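Local coordinates for protein tannase (Lactobacillus plantarum, PDB 3WA7) that catalyses the hydrolysis of galloyl ester bonds in tannins and gallate esters, as a tannase of the alpha/beta-hydrolase fold, at residues T312-Y317 / L445-P450; S303-F308 / N325-L330; A28-Q33 / V44-V49; R4-A9 / Q147-G152. One frame throughout, in Å; residues are numbered along the deposited sequence. Where two conformers were deposited one is given.

Interaction 1: residues T312-Y317 / L445-P450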
loop_
_atom_site.group_PDB
_atom_site.type_symbol
_atom_site.label_atom_id
_atom_site.label_comp_id
_atom_site.label_asym_id
_atom_site.label_seq_id
_atom_site.Cartn_x
_atom_site.Cartn_y
_atom_site.Cartn_z
ATOM N N THR A 312 18.079 15.795 -13.724
ATOM C CA THR A 312 18.694 14.615 -13.131
ATOM C C THR A 312 19.593 13.909 -14.144
ATOM O O THR A 312 19.255 13.815 -15.325
ATOM C CB THR A 312 17.623 13.615 -12.642
ATOM O OG1 THR A 312 16.812 14.240 -11.640
ATOM C CG2 THR A 312 18.279 12.365 -12.058
ATOM N N ASP A 313 20.746 13.436 -13.679
ATOM C CA ASP A 313 21.678 12.711 -14.537
ATOM C C ASP A 313 21.172 11.272 -14.563
ATOM O O ASP A 313 21.313 10.545 -13.580
ATOM C CB ASP A 313 23.091 12.756 -13.946
ATOM C CG ASP A 313 24.122 12.064 -14.826
ATOM O OD1 ASP A 313 23.731 11.416 -15.817
ATOM O OD2 ASP A 313 25.330 12.166 -14.521
ATOM N N ILE A 314 20.575 10.863 -15.679
ATOM C CA ILE A 314 20.037 9.515 -15.772
ATOM C C ILE A 314 21.046 8.454 -16.195
ATOM O O ILE A 314 20.675 7.315 -16.483
ATOM C CB ILE A 314 18.810 9.463 -16.707
ATOM C CG1 ILE A 314 19.179 9.955 -18.105
ATOM C CG2 ILE A 314 17.688 10.307 -16.115
ATOM C CD1 ILE A 314 18.090 9.709 -19.134
ATOM N N HIS A 315 22.321 8.828 -16.233
ATOM C CA HIS A 315 23.371 7.874 -16.568
ATOM C C HIS A 315 23.755 7.264 -15.226
ATOM O O HIS A 315 24.635 7.765 -14.527
ATOM C CB HIS A 315 24.574 8.583 -17.201
ATOM C CG HIS A 315 25.706 7.665 -17.556
ATOM N ND1 HIS A 315 26.518 7.083 -16.607
ATOM C CD2 HIS A 315 26.164 7.235 -18.755
ATOM C CE1 HIS A 315 27.429 6.336 -17.206
ATOM N NE2 HIS A 315 27.237 6.412 -18.511
ATOM N N LYS A 316 23.057 6.196 -14.860
ATOM C CA LYS A 316 23.285 5.509 -13.599
ATOM C C LYS A 316 23.026 4.026 -13.831
ATOM O O LYS A 316 23.885 3.187 -13.556
ATOM C CB LYS A 316 22.334 6.062 -12.532
ATOM C CG LYS A 316 22.552 5.489 -11.145
ATOM C CD LYS A 316 21.725 6.230 -10.102
ATOM C CE LYS A 316 21.913 5.614 -8.727
ATOM N NZ LYS A 316 21.163 6.355 -7.676
ATOM N N TYR A 317 21.838 3.713 -14.339
ATOM C CA TYR A 317 21.476 2.333 -14.642
ATOM C C TYR A 317 21.656 2.132 -16.138
ATOM O O TYR A 317 21.433 3.051 -16.928
ATOM C CB TYR A 317 20.018 2.038 -14.276
ATOM C CG TYR A 317 19.676 2.300 -12.834
ATOM C CD1 TYR A 317 19.172 3.536 -12.432
ATOM C CD2 TYR A 317 19.879 1.321 -11.863
ATOM C CE1 TYR A 317 18.876 3.792 -11.099
ATOM C CE2 TYR A 317 19.589 1.566 -10.526
ATOM C CZ TYR A 317 19.087 2.802 -10.152
ATOM O OH TYR A 317 18.800 3.051 -8.830
ATOM N N LEU A 445 5.679 6.102 -12.030
ATOM C CA LEU A 445 6.798 5.283 -11.582
ATOM C C LEU A 445 7.985 6.243 -11.462
ATOM O O LEU A 445 8.860 6.260 -12.319
ATOM C CB LEU A 445 7.135 4.208 -12.625
ATOM C CG LEU A 445 8.092 3.083 -12.250
ATOM C CD1 LEU A 445 7.343 2.022 -11.455
ATOM C CD2 LEU A 445 8.668 2.474 -13.517
ATOM N N PRO A 446 8.021 7.056 -10.391
ATOM C CA PRO A 446 9.080 8.041 -10.125
ATOM C C PRO A 446 10.507 7.515 -10.263
ATOM O O PRO A 446 10.885 6.534 -9.626
ATOM C CB PRO A 446 8.772 8.500 -8.699
ATOM C CG PRO A 446 7.291 8.376 -8.628
ATOM C CD PRO A 446 7.037 7.048 -9.293
ATOM N N TRP A 447 11.299 8.203 -11.080
ATOM C CA TRP A 447 12.686 7.820 -11.338
ATOM C C TRP A 447 13.582 7.669 -10.111
ATOM O O TRP A 447 13.610 8.525 -9.225
ATOM C CB TRP A 447 13.340 8.825 -12.297
ATOM C CG TRP A 447 14.776 8.494 -12.596
ATOM C CD1 TRP A 447 15.890 9.103 -12.084
ATOM C CD2 TRP A 447 15.247 7.439 -13.440
ATOM N NE1 TRP A 447 17.026 8.485 -12.559
ATOM C CE2 TRP A 447 16.659 7.462 -13.393
ATOM C CE3 TRP A 447 14.611 6.472 -14.231
ATOM C CZ2 TRP A 447 17.447 6.552 -14.109
ATOM C CZ3 TRP A 447 15.393 5.568 -14.940
ATOM C CH2 TRP A 447 16.797 5.615 -14.874
ATOM N N ASP A 448 14.319 6.565 -10.089
ATOM C CA ASP A 448 15.275 6.253 -9.037
ATOM C C ASP A 448 14.761 6.373 -7.608
ATOM O O ASP A 448 15.526 6.667 -6.688
ATOM C CB ASP A 448 16.527 7.118 -9.229
ATOM C CG ASP A 448 17.734 6.578 -8.484
ATOM O OD1 ASP A 448 17.818 5.346 -8.301
ATOM O OD2 ASP A 448 18.609 7.384 -8.095
ATOM N N ILE A 449 13.467 6.142 -7.423
ATOM C CA ILE A 449 12.873 6.192 -6.094
ATOM C C ILE A 449 12.840 4.763 -5.572
ATOM O O ILE A 449 12.335 3.863 -6.240
ATOM C CB ILE A 449 11.443 6.768 -6.133
ATOM C CG1 ILE A 449 11.502 8.270 -6.420
ATOM C CG2 ILE A 449 10.739 6.528 -4.800
ATOM C CD1 ILE A 449 12.227 9.059 -5.347
ATOM N N PRO A 450 13.407 4.535 -4.381
ATOM C CA PRO A 450 13.437 3.200 -3.782
ATOM C C PRO A 450 12.097 2.831 -3.168
ATOM O O PRO A 450 11.106 3.540 -3.340
ATOM C CB PRO A 450 14.528 3.331 -2.729
ATOM C CG PRO A 450 14.285 4.720 -2.216
ATOM C CD PRO A 450 14.078 5.515 -3.505
HETATM O O HOH W 1 19.757 8.879 -11.974
#
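Trp447 and Asp448 are the two central residues of a type II beta turn, Pro446 to Ile449, and both turn their side chains onto loop 312-317. With CG of Asp448 opposite its backbone N (chi1 -162°), the carboxylate reaches out to the loop and divides its oxygens between two donors. Lys316 NZ forms a salt bridge with Asp448 OD2 at 2.8 Å, coming in on the syn side and about 20° out of the carboxylate plane. Tyr317 OH donates to Asp448 OD1 at 2.6 Å, almost head-on to the C-O bond. With an alanine here, the Lys316 ammonium would probably lose its mate and the Tyr317 hydroxyl would be left to find another acceptor. Beside these polar bonds, the edge of the Tyr317 ring points toward the face of the Trp447 indole in an offset edge-to-face pair, planes at 83°. Ile314 CG2 lies over the indole, 4.3 Å from the centroid of the five-membered ring of Trp447. In the indole plane, Trp447 NE1 donates to a water at 2.8 Å, which passes a hydrogen bond on to Asp313 O. The turn follows strand 440-444, last in the central sheet; in alpha/beta hydrolases the loop after this strand typically carries the catalytic histidine.

Interaction 2: residues S303-F308 / N325-L330; sequences SAQTAF and NQVTDL
Gln305 and Val327 bring helix 291-309 onto one strand of the small beta hairpin 320-323/326-330, the helix segment running nearly antiparallel to the strand at 162°, with axes 8.0 Å apart. Hydrogen bonds lead the contact. The two ends of the Gln305 amide grip the backbone of the strand and of the loop residue just before it: Val327 N donates to Gln305 OE1 at 2.8 Å, and Gln305 NE2 donates to Asn325 O at 3.0 Å, lying in the plane of that carbonyl. NE2 also reaches Asp309 within the helix, which helps fix the flip of the amide. A bend at chi2 (68°) swings the Gln305 amide toward the strand. A leucine in its place would probably leave Val327 N and Asn325 O without their side-chain partners. Polar packing is close too: the Gln326 amide lies nearly parallel to that of Gln305, yet the two OE1 oxygens are both acceptors and do not bond. The apolar contact is Val327 CG2 against Ala304 CB at 4.2 Å. Separately, a ring edge meets a carbonyl oxygen, Phe308 CD2 lying 3.4 Å from Asn325 O. A water completes the link, donating to Gln305 OE1 at 2.7 Å and to Val327 O at 2.9 Å.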
loop_
_atom_site.group_PDB
_atom_site.type_symbol
_atom_site.label_atom_id
_atom_site.label_comp_id
_atom_site.label_asym_id
_atom_site.label_seq_id
_atom_site.Cartn_x
_atom_site.Cartn_y
_atom_site.Cartn_z
ATOM N N SER A 303 9.656 7.507 -17.148
ATOM C CA SER A 303 10.209 7.830 -15.835
ATOM C C SER A 303 11.562 8.515 -15.990
ATOM O O SER A 303 11.833 9.532 -15.348
ATOM C CB SER A 303 10.379 6.559 -14.999
ATOM O OG SER A 303 11.014 6.850 -13.763
ATOM N N ALA A 304 12.404 7.945 -16.847
ATOM C CA ALA A 304 13.728 8.493 -17.111
ATOM C C ALA A 304 13.613 9.863 -17.769
ATOM O O ALA A 304 14.362 10.785 -17.438
ATOM C CB ALA A 304 14.512 7.551 -18.019
ATOM N N GLN A 305 12.684 9.991 -18.711
ATOM C CA GLN A 305 12.489 11.257 -19.413
ATOM C C GLN A 305 12.129 12.366 -18.435
ATOM O O GLN A 305 12.698 13.457 -18.478
ATOM C CB GLN A 305 11.377 11.130 -20.452
ATOM C CG GLN A 305 11.191 12.378 -21.315
ATOM C CD GLN A 305 12.362 12.609 -22.246
ATOM O OE1 GLN A 305 12.624 11.802 -23.138
ATOM N NE2 GLN A 305 13.080 13.711 -22.040
ATOM N N THR A 306 11.173 12.082 -17.557
ATOM C CA THR A 306 10.718 13.053 -16.568
ATOM C C THR A 306 11.855 13.542 -15.679
ATOM O O THR A 306 11.962 14.738 -15.398
ATOM C CB THR A 306 9.603 12.452 -15.694
ATOM O OG1 THR A 306 8.460 12.188 -16.516
ATOM C CG2 THR A 306 9.212 13.408 -14.574
ATOM N N ALA A 307 12.705 12.618 -15.241
ATOM C CA ALA A 307 13.832 12.966 -14.386
ATOM C C ALA A 307 14.869 13.767 -15.162
ATOM O O ALA A 307 15.379 14.779 -14.680
ATOM C CB ALA A 307 14.461 11.704 -13.817
ATOM N N PHE A 308 15.174 13.312 -16.371
ATOM C CA PHE A 308 16.151 13.980 -17.224
ATOM C C PHE A 308 15.695 15.415 -17.498
ATOM O O PHE A 308 16.500 16.353 -17.471
ATOM C CB PHE A 308 16.292 13.192 -18.535
ATOM C CG PHE A 308 17.393 13.681 -19.435
ATOM C CD1 PHE A 308 18.674 13.900 -18.941
ATOM C CD2 PHE A 308 17.156 13.886 -20.789
ATOM C CE1 PHE A 308 19.704 14.315 -19.784
ATOM C CE2 PHE A 308 18.181 14.301 -21.642
ATOM C CZ PHE A 308 19.457 14.515 -21.136
ATOM N N ASN A 325 17.717 15.552 -26.203
ATOM C CA ASN A 325 17.241 15.624 -24.823
ATOM C C ASN A 325 16.129 14.603 -24.600
ATOM O O ASN A 325 15.387 14.688 -23.624
ATOM C CB ASN A 325 16.695 17.019 -24.494
ATOM C CG ASN A 325 17.783 18.004 -24.111
ATOM O OD1 ASN A 325 18.697 17.675 -23.353
ATOM N ND2 ASN A 325 17.678 19.227 -24.617
ATOM N N GLN A 326 16.018 13.635 -25.503
ATOM C CA GLN A 326 14.970 12.631 -25.398
ATOM C C GLN A 326 15.465 11.208 -25.171
ATOM O O GLN A 326 16.461 10.781 -25.758
ATOM C CB GLN A 326 14.105 12.660 -26.663
ATOM C CG GLN A 326 13.421 13.996 -26.920
ATOM C CD GLN A 326 12.435 14.366 -25.827
ATOM O OE1 GLN A 326 11.497 13.620 -25.545
ATOM N NE2 GLN A 326 12.643 15.523 -25.206
ATOM N N VAL A 327 14.767 10.485 -24.300
ATOM C CA VAL A 327 15.091 9.090 -24.026
ATOM C C VAL A 327 14.288 8.355 -25.096
ATOM O O VAL A 327 13.059 8.286 -25.025
ATOM C CB VAL A 327 14.608 8.661 -22.625
ATOM C CG1 VAL A 327 15.055 7.234 -22.341
ATOM C CG2 VAL A 327 15.155 9.612 -21.568
ATOM N N THR A 328 14.984 7.814 -26.090
ATOM C CA THR A 328 14.322 7.154 -27.210
ATOM C C THR A 328 14.130 5.645 -27.170
ATOM O O THR A 328 13.366 5.102 -27.967
ATOM C CB THR A 328 15.033 7.505 -28.523
ATOM O OG1 THR A 328 16.402 7.086 -28.453
ATOM C CG2 THR A 328 14.981 9.006 -28.759
ATOM N N ASP A 329 14.816 4.956 -26.269
ATOM C CA ASP A 329 14.650 3.514 -26.197
ATOM C C ASP A 329 15.209 2.967 -24.898
ATOM O O ASP A 329 15.886 3.672 -24.149
ATOM C CB ASP A 329 15.349 2.835 -27.378
ATOM C CG ASP A 329 14.643 1.562 -27.820
ATOM O OD1 ASP A 329 13.957 0.932 -26.988
ATOM O OD2 ASP A 329 14.782 1.189 -29.004
ATOM N N LEU A 330 14.922 1.698 -24.641
ATOM C CA LEU A 330 15.382 1.047 -23.430
ATOM C C LEU A 330 15.501 -0.458 -23.590
ATOM O O LEU A 330 14.599 -1.112 -24.121
ATOM C CB LEU A 330 14.421 1.334 -22.270
ATOM C CG LEU A 330 14.595 0.451 -21.024
ATOM C CD1 LEU A 330 15.948 0.715 -20.384
ATOM C CD2 LEU A 330 13.472 0.723 -20.035
HETATM O O HOH W 2 10.926 9.835 -23.941
#

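Interaction 3: residues A28-Q33 / V44-V49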
loop_
_atom_site.group_PDB
_atom_site.type_symbol
_atom_site.label_atom_id
_atom_site.label_comp_id
_atom_site.label_asym_id
_atom_site.label_seq_id
_atom_site.Cartn_x
_atom_site.Cartn_y
_atom_site.Cartn_z
ATOM N N ALA A 28 -5.627 17.829 19.314
ATOM C CA ALA A 28 -5.459 16.385 19.267
ATOM C C ALA A 28 -6.326 15.636 20.271
ATOM O O ALA A 28 -6.547 16.099 21.390
ATOM C CB ALA A 28 -3.991 16.037 19.500
ATOM N N ALA A 29 -6.822 14.479 19.847
ATOM C CA ALA A 29 -7.633 13.601 20.686
ATOM C C ALA A 29 -7.000 12.248 20.410
ATOM O O ALA A 29 -7.086 11.738 19.293
ATOM C CB ALA A 29 -9.090 13.616 20.243
ATOM N N ARG A 30 -6.360 11.669 21.421
ATOM C CA ARG A 30 -5.654 10.410 21.225
ATOM C C ARG A 30 -6.156 9.182 21.966
ATOM O O ARG A 30 -6.934 9.272 22.914
ATOM C CB ARG A 30 -4.177 10.594 21.578
ATOM C CG ARG A 30 -3.496 11.780 20.920
ATOM C CD ARG A 30 -2.016 11.780 21.281
ATOM N NE ARG A 30 -1.254 12.845 20.633
ATOM C CZ ARG A 30 -1.223 14.113 21.031
ATOM N NH1 ARG A 30 -1.918 14.507 22.090
ATOM N NH2 ARG A 30 -0.473 14.988 20.376
ATOM N N ASN A 31 -5.664 8.034 21.508
ATOM C CA ASN A 31 -5.972 6.733 22.081
ATOM C C ASN A 31 -7.456 6.471 22.253
ATOM O O ASN A 31 -7.916 6.056 23.320
ATOM C CB ASN A 31 -5.237 6.580 23.413
ATOM C CG ASN A 31 -3.730 6.610 23.242
ATOM O OD1 ASN A 31 -3.175 5.871 22.429
ATOM N ND2 ASN A 31 -3.060 7.466 24.003
ATOM N N ILE A 32 -8.193 6.704 21.175
ATOM C CA ILE A 32 -9.627 6.497 21.151
ATOM C C ILE A 32 -9.927 5.075 20.679
ATOM O O ILE A 32 -9.572 4.695 19.567
ATOM C CB ILE A 32 -10.308 7.492 20.183
ATOM C CG1 ILE A 32 -10.080 8.926 20.666
ATOM C CG2 ILE A 32 -11.794 7.179 20.075
ATOM C CD1 ILE A 32 -10.527 9.983 19.676
ATOM N N GLN A 33 -10.566 4.291 21.538
ATOM C CA GLN A 33 -10.937 2.925 21.189
ATOM C C GLN A 33 -12.005 3.065 20.104
ATOM O O GLN A 33 -13.032 3.704 20.331
ATOM C CB GLN A 33 -11.507 2.234 22.428
ATOM C CG GLN A 33 -11.950 0.803 22.234
ATOM C CD GLN A 33 -12.444 0.191 23.530
ATOM O OE1 GLN A 33 -11.724 0.166 24.531
ATOM N NE2 GLN A 33 -13.675 -0.305 23.523
ATOM N N VAL A 44 -6.672 1.516 18.529
ATOM C CA VAL A 44 -7.100 2.840 18.961
ATOM C C VAL A 44 -6.731 3.783 17.828
ATOM O O VAL A 44 -5.940 3.427 16.952
ATOM C CB VAL A 44 -6.382 3.310 20.256
ATOM C CG1 VAL A 44 -6.785 2.426 21.426
ATOM C CG2 VAL A 44 -4.870 3.301 20.061
ATOM N N LEU A 45 -7.316 4.971 17.820
ATOM C CA LEU A 45 -6.996 5.935 16.778
ATOM C C LEU A 45 -6.771 7.312 17.380
ATOM O O LEU A 45 -7.197 7.587 18.508
ATOM C CB LEU A 45 -8.108 5.970 15.713
ATOM C CG LEU A 45 -9.564 6.293 16.076
ATOM C CD1 LEU A 45 -9.722 7.780 16.356
ATOM C CD2 LEU A 45 -10.472 5.896 14.918
ATOM N N ASN A 46 -6.060 8.156 16.636
ATOM C CA ASN A 46 -5.768 9.517 17.058
ATOM C C ASN A 46 -6.392 10.476 16.056
ATOM O O ASN A 46 -6.384 10.218 14.851
ATOM C CB ASN A 46 -4.259 9.774 17.108
ATOM C CG ASN A 46 -3.543 8.896 18.109
ATOM O OD1 ASN A 46 -4.106 8.509 19.132
ATOM N ND2 ASN A 46 -2.277 8.600 17.832
ATOM N N VAL A 47 -6.920 11.586 16.560
ATOM C CA VAL A 47 -7.549 12.597 15.722
ATOM C C VAL A 47 -6.797 13.919 15.845
ATOM O O VAL A 47 -6.543 14.392 16.951
ATOM C CB VAL A 47 -9.013 12.828 16.148
ATOM C CG1 VAL A 47 -9.652 13.896 15.278
ATOM C CG2 VAL A 47 -9.789 11.527 16.049
ATOM N N PHE A 48 -6.441 14.508 14.707
ATOM C CA PHE A 48 -5.728 15.780 14.696
ATOM C C PHE A 48 -6.486 16.766 13.817
ATOM O O PHE A 48 -6.820 16.469 12.669
ATOM C CB PHE A 48 -4.298 15.575 14.204
ATOM C CG PHE A 48 -3.552 14.538 14.988
ATOM C CD1 PHE A 48 -3.405 13.247 14.493
ATOM C CD2 PHE A 48 -3.052 14.836 16.251
ATOM C CE1 PHE A 48 -2.772 12.262 15.247
ATOM C CE2 PHE A 48 -2.416 13.856 17.016
ATOM C CZ PHE A 48 -2.277 12.566 16.511
ATOM N N VAL A 49 -6.748 17.945 14.372
ATOM C CA VAL A 49 -7.527 18.960 13.679
ATOM C C VAL A 49 -6.875 20.337 13.649
ATOM O O VAL A 49 -6.410 20.828 14.675
ATOM C CB VAL A 49 -8.909 19.114 14.363
ATOM C CG1 VAL A 49 -9.777 20.092 13.587
ATOM C CG2 VAL A 49 -9.590 17.753 14.485
#
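Ile32, Val44 and Val47 bury the most surface where strands 22-33 and 44-50 pair as an antiparallel beta hairpin, interrupted by a G1 beta bulge in which Asn31 and Ile32 together face Leu45. Ile32 forms a hydrogen-bonded pair with Leu45: its N donates to Leu45 O at 3.0 Å, and Leu45 N returns the bond to Ile32 O. On the same face Ile32 CB rests against Leu45 CD1 at 3.9 Å, with Leu45 CG placed between its own backbone N and carbonyl carbon (chi1 58°), which brings the leucine across to the neighbouring strand. Ile32 CD1 reaches on to Val47 CG2 at 4.0 Å, and Tyr142 of helix 131-145 covers both Ile32 and Leu45.

Val47 pairs with Ala29 through two backbone bonds, the shorter from Val47 N to Ala29 O at 2.7 Å, and its CB meets Ala29 CB. Val44, beyond the bulge and on the opposite face from Ile32, puts its CA hydrogen toward Ile32 O, while its CG2 lies 3.9 Å from Asn31 OD1.

The face of Val44 also carries Ala28, whose CB packs on Phe48 CD2 at 3.6 Å. Nearby, Arg30 NE approaches the Phe48 ring at its edge, the guanidinium itself being held by salt bridges to Asp85 and Glu15. At the bulge, where Asn31 has a left-handed backbone (phi 51°), its N is taken up by a side chain: Asn46 OD1 accepts from Asn31 N at 2.9 Å, almost in line with its own C=O bond, while Asn46 ND2 donates to Asp84 O.

Interaction 4: residues R4-A9 / Q147-G152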
loop_
_atom_site.group_PDB
_atom_site.type_symbol
_atom_site.label_atom_id
_atom_site.label_comp_id
_atom_site.label_asym_id
_atom_site.label_seq_id
_atom_site.Cartn_x
_atom_site.Cartn_y
_atom_site.Cartn_z
ATOM N N ARG A 4 -22.291 3.358 22.344
ATOM C CA ARG A 4 -21.030 4.110 22.607
ATOM C C ARG A 4 -20.364 4.524 21.297
ATOM O O ARG A 4 -21.041 4.766 20.299
ATOM C CB ARG A 4 -20.071 3.249 23.432
ATOM C CG ARG A 4 -19.627 1.977 22.734
ATOM C CD ARG A 4 -18.899 1.046 23.687
ATOM N NE ARG A 4 -19.785 0.542 24.732
ATOM C CZ ARG A 4 -19.442 -0.392 25.614
ATOM N NH1 ARG A 4 -18.228 -0.927 25.579
ATOM N NH2 ARG A 4 -20.314 -0.795 26.531
ATOM N N LEU A 5 -19.036 4.599 21.307
ATOM C CA LEU A 5 -18.274 4.996 20.126
ATOM C C LEU A 5 -18.682 6.384 19.649
ATOM O O LEU A 5 -18.635 6.688 18.457
ATOM C CB LEU A 5 -18.460 3.980 18.997
ATOM C CG LEU A 5 -18.011 2.553 19.322
ATOM C CD1 LEU A 5 -18.146 1.685 18.077
ATOM C CD2 LEU A 5 -16.564 2.561 19.809
ATOM N N ILE A 6 -19.090 7.224 20.592
ATOM C CA ILE A 6 -19.482 8.587 20.277
ATOM C C ILE A 6 -18.288 9.499 20.517
ATOM O O ILE A 6 -17.777 9.587 21.635
ATOM C CB ILE A 6 -20.650 9.062 21.171
ATOM C CG1 ILE A 6 -21.901 8.235 20.877
ATOM C CG2 ILE A 6 -20.910 10.545 20.946
ATOM C CD1 ILE A 6 -22.398 8.352 19.451
ATOM N N PHE A 7 -17.835 10.167 19.462
ATOM C CA PHE A 7 -16.704 11.072 19.583
ATOM C C PHE A 7 -17.124 12.313 20.357
ATOM O O PHE A 7 -18.181 12.891 20.095
ATOM C CB PHE A 7 -16.200 11.494 18.204
ATOM C CG PHE A 7 -15.038 12.442 18.256
ATOM C CD1 PHE A 7 -13.764 11.981 18.565
ATOM C CD2 PHE A 7 -15.223 13.803 18.027
ATOM C CE1 PHE A 7 -12.687 12.863 18.647
ATOM C CE2 PHE A 7 -14.155 14.691 18.108
ATOM C CZ PHE A 7 -12.884 14.220 18.419
ATOM N N ASP A 8 -16.286 12.715 21.307
ATOM C CA ASP A 8 -16.540 13.892 22.133
ATOM C C ASP A 8 -15.500 14.953 21.777
ATOM O O ASP A 8 -14.307 14.765 22.016
ATOM C CB ASP A 8 -16.411 13.528 23.613
ATOM C CG ASP A 8 -16.863 14.650 24.532
ATOM O OD1 ASP A 8 -16.728 15.831 24.152
ATOM O OD2 ASP A 8 -17.344 14.344 25.640
ATOM N N ALA A 9 -15.953 16.062 21.202
ATOM C CA ALA A 9 -15.052 17.138 20.811
ATOM C C ALA A 9 -14.261 17.694 21.993
ATOM O O ALA A 9 -13.225 18.333 21.805
ATOM C CB ALA A 9 -15.837 18.255 20.136
ATOM N N GLN A 147 -19.906 11.640 11.950
ATOM C CA GLN A 147 -19.998 12.808 11.086
ATOM C C GLN A 147 -20.625 13.921 11.925
ATOM O O GLN A 147 -21.559 13.674 12.687
ATOM C CB GLN A 147 -20.900 12.506 9.890
ATOM C CG GLN A 147 -21.163 13.697 8.983
ATOM C CD GLN A 147 -22.115 13.357 7.852
ATOM O OE1 GLN A 147 -23.227 12.888 8.087
ATOM N NE2 GLN A 147 -21.685 13.595 6.618
ATOM N N GLY A 148 -20.110 15.137 11.786
ATOM C CA GLY A 148 -20.645 16.254 12.545
ATOM C C GLY A 148 -19.928 16.441 13.868
ATOM O O GLY A 148 -19.500 17.546 14.203
ATOM N N ARG A 149 -19.799 15.360 14.628
ATOM C CA ARG A 149 -19.119 15.422 15.913
ATOM C C ARG A 149 -17.623 15.571 15.679
ATOM O O ARG A 149 -16.947 16.330 16.372
ATOM C CB ARG A 149 -19.430 14.166 16.731
ATOM C CG ARG A 149 -20.882 14.105 17.200
ATOM C CD ARG A 149 -21.090 13.007 18.222
ATOM N NE ARG A 149 -21.129 11.681 17.618
ATOM C CZ ARG A 149 -22.207 11.153 17.048
ATOM N NH1 ARG A 149 -23.343 11.838 17.007
ATOM N NH2 ARG A 149 -22.149 9.936 16.524
ATOM N N LEU A 150 -17.115 14.850 14.684
ATOM C CA LEU A 150 -15.706 14.922 14.316
ATOM C C LEU A 150 -15.518 16.029 13.281
ATOM O O LEU A 150 -16.311 16.153 12.351
ATOM C CB LEU A 150 -15.252 13.605 13.683
ATOM C CG LEU A 150 -14.700 12.482 14.554
ATOM C CD1 LEU A 150 -14.609 11.201 13.729
ATOM C CD2 LEU A 150 -13.330 12.879 15.081
ATOM N N PRO A 151 -14.488 16.870 13.445
ATOM C CA PRO A 151 -14.294 17.924 12.445
ATOM C C PRO A 151 -13.936 17.260 11.110
ATOM O O PRO A 151 -13.394 16.155 11.097
ATOM C CB PRO A 151 -13.131 18.726 13.016
ATOM C CG PRO A 151 -13.345 18.607 14.499
ATOM C CD PRO A 151 -13.676 17.130 14.649
ATOM N N GLY A 152 -14.247 17.922 9.999
ATOM C CA GLY A 152 -13.936 17.358 8.693
ATOM C C GLY A 152 -15.143 16.802 7.956
ATOM O O GLY A 152 -16.216 16.625 8.536
#
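Phe7 and Leu150 meet in a close, centred CH-pi contact: the Leu150 CD2 methyl stands directly over the centre of the Phe7 ring, 3.4 Å from its centroid, and therefore lies equally far from all six ring carbons. With CG of Phe7 anti to the backbone N (chi1 179°), the ring is carried out onto loop 147-152. Its edge faces the backbone, Arg149 O lying 3.5 Å from Phe7 CD2, and Pro151 CD touches the ring more loosely. Beside it Ile6 lays a methyl over the Arg149 guanidinium, Ile6 CD1 sitting 3.3 Å from Arg149 NH2. The aliphatic part of the same arginine passes the Phe7 carbonyl, where Arg149 CD comes within 3.5 Å of Phe7 O; a bend at chi3 (-76°) then turns the guanidinium so that one face lies against Ile6 CD1.

No polar bond joins the two segments directly, and positioning falls to the next shell. Asn146 serves both sides: its OD1 accepts from Arg149 NE and from Phe7 N, while its ND2 donates to Leu5 O. Arg64 bonds to Gly148 O and to the backbone of Gly152.

Further out, Phe7 is packed on Ala29 and Ile32 of strand 22-33 and on Tyr142 of helix 131-145, while Ile6 touches Tyr145 near the end of that helix. Leu150 and Pro151 lie on Val47 and Val49 of strand 44-50. The N-terminal segment is thus laid over the hairpin strands and the loop that links helix 131-145 to strand 157-160 of the central sheet.

How the interactions relate
The four contacts form two pairs, with 39 to 49 Å between the centres of one pair and those of the other. Interaction 3 pairs the second and third strands of the nine-stranded sheet; interaction 4, 11 Å away, packs loops against those strands, touching through Ile32 and Phe7, and closes the chain loop within which interaction 3 is nested. Interactions 1 and 2 follow in sequence, 10 Å apart, with alternating segments. Leu445 O and Ser303 OG probably share a hydrogen bond there. Helix 291-309 and hairpin 320-323/326-330 lie between strands 199-203 and 410-414 along the chain. The two pairs thus lie toward opposite ends of the strand order, and interactions 1 and 4 each join elements over 120 residues apart.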